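Local coordinates for type III Pentaketide Synthase (Neurospora crassa, PDB 3EUO), which probably acts as an acyltransferase that builds pentaketides, as a type III polyketide synthase of the chalcone and stilbene synthase family, at residues G145-L150 with G362-P367. Residues are numbered along the deposited sequence; the frame is centred on the assembly and turned at random.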
# COMPACT_ATOMS: atom_id res chain seq x y z
N GLY A 145 -0.51 11.17 1.32
CA GLY A 145 -0.09 9.94 2.01
C GLY A 145 0.18 10.07 3.49
O GLY A 145 -0.10 9.14 4.27
N GLY A 146 0.72 11.22 3.89
CA GLY A 146 1.07 11.48 5.29
C GLY A 146 -0.18 11.48 6.14
O GLY A 146 -0.27 10.72 7.11
N LEU A 147 -1.15 12.30 5.77
CA LEU A 147 -2.41 12.32 6.51
C LEU A 147 -3.23 11.03 6.34
O LEU A 147 -3.93 10.61 7.27
CB LEU A 147 -3.24 13.56 6.16
CG LEU A 147 -2.69 14.89 6.70
CD1 LEU A 147 -3.68 16.02 6.46
CD2 LEU A 147 -2.30 14.80 8.19
N ALA A 148 -3.14 10.39 5.18
CA ALA A 148 -3.81 9.10 4.98
C ALA A 148 -3.22 8.03 5.91
O ALA A 148 -3.96 7.23 6.51
CB ALA A 148 -3.74 8.64 3.52
N ALA A 149 -1.89 8.01 6.03
CA ALA A 149 -1.23 7.08 6.93
C ALA A 149 -1.62 7.36 8.38
O ALA A 149 -1.87 6.43 9.14
CB ALA A 149 0.30 7.16 6.75
N LEU A 150 -1.69 8.64 8.75
CA LEU A 150 -2.10 9.01 10.10
C LEU A 150 -3.51 8.52 10.45
O LEU A 150 -3.73 7.98 11.53
CB LEU A 150 -2.00 10.53 10.31
CG LEU A 150 -2.24 11.02 11.75
CD1 LEU A 150 -1.14 10.54 12.70
CD2 LEU A 150 -2.36 12.54 11.78
N GLY A 362 -5.17 19.94 10.14
CA GLY A 362 -4.23 19.39 9.16
C GLY A 362 -4.98 19.17 7.86
O GLY A 362 -6.13 18.76 7.88
N CYS A 363 -4.34 19.48 6.74
CA CYS A 363 -4.98 19.32 5.43
C CYS A 363 -3.96 18.97 4.35
O CYS A 363 -2.86 19.52 4.32
CB CYS A 363 -5.74 20.60 5.07
SG CYS A 363 -6.72 20.48 3.55
N ALA A 364 -4.35 18.05 3.47
CA ALA A 364 -3.51 17.61 2.36
C ALA A 364 -4.39 17.10 1.22
O ALA A 364 -5.47 16.56 1.46
CB ALA A 364 -2.55 16.50 2.81
N PHE A 365 -3.94 17.30 -0.02
CA PHE A 365 -4.61 16.75 -1.20
C PHE A 365 -3.60 15.93 -1.98
O PHE A 365 -2.40 16.23 -1.96
CB PHE A 365 -5.14 17.85 -2.13
CG PHE A 365 -5.90 18.94 -1.42
CD1 PHE A 365 -7.27 18.84 -1.23
CD2 PHE A 365 -5.25 20.09 -0.98
CE1 PHE A 365 -7.98 19.85 -0.57
CE2 PHE A 365 -5.94 21.10 -0.32
CZ PHE A 365 -7.31 20.98 -0.12
N GLY A 366 -4.10 14.93 -2.70
CA GLY A 366 -3.28 14.14 -3.62
C GLY A 366 -4.12 13.47 -4.70
O GLY A 366 -5.34 13.71 -4.77
N PRO A 367 -3.49 12.65 -5.56
CA PRO A 367 -4.20 11.90 -6.60
C PRO A 367 -5.51 11.27 -6.11
O PRO A 367 -5.55 10.65 -5.03
CB PRO A 367 -3.19 10.82 -6.99
CG PRO A 367 -1.87 11.49 -6.81
CD PRO A 367 -2.03 12.40 -5.61
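Leu147 lies over the backbone of residues 362-364 and carries the whole contact between the helix start and the strand. The touching branch is CD1. Its nearest strand atom is Cys363 N, 3.5 Å from Leu147 CD1. Leu147 CD1 is also 3.7 Å from Gly362 C and 3.6 Å from Cys363 C, so the methyl sits against the peptide units on both sides of Cys363. CD1 is anti to CA (chi2 -172°), which extends this branch toward the strand.

The single contact between side chains is apolar. Ala364 CB points toward the helix and comes within 3.9 Å of Leu147 CD1. Cys363 and Phe365 point away, and both pack on helix 258-277. The sheet here thus lies between helix 145-162 and helix 258-277, consistent with the layered thiolase fold.

No hydrogen bond crosses the contact. Ala149 N donates to Gly145 O in the helix, and the strand backbone bonds Cys363 to Ala294 and His296, and Ala364 to Glu372.

The axes of helix 145-150 and strand 362-366 approach to 8.0 Å at 118°. Helix 145-162 is a buried central helix, as in the thiolase-like fold. It starts just after Cys143, which is oxidised to 3-sulfinoalanine and probably corresponds to the family's nucleophilic cysteine. The contact joins the N-terminal and C-terminal family regions by van der Waals packing alone, which implies that shape rather than polar pairing fits this helix start against the sheet.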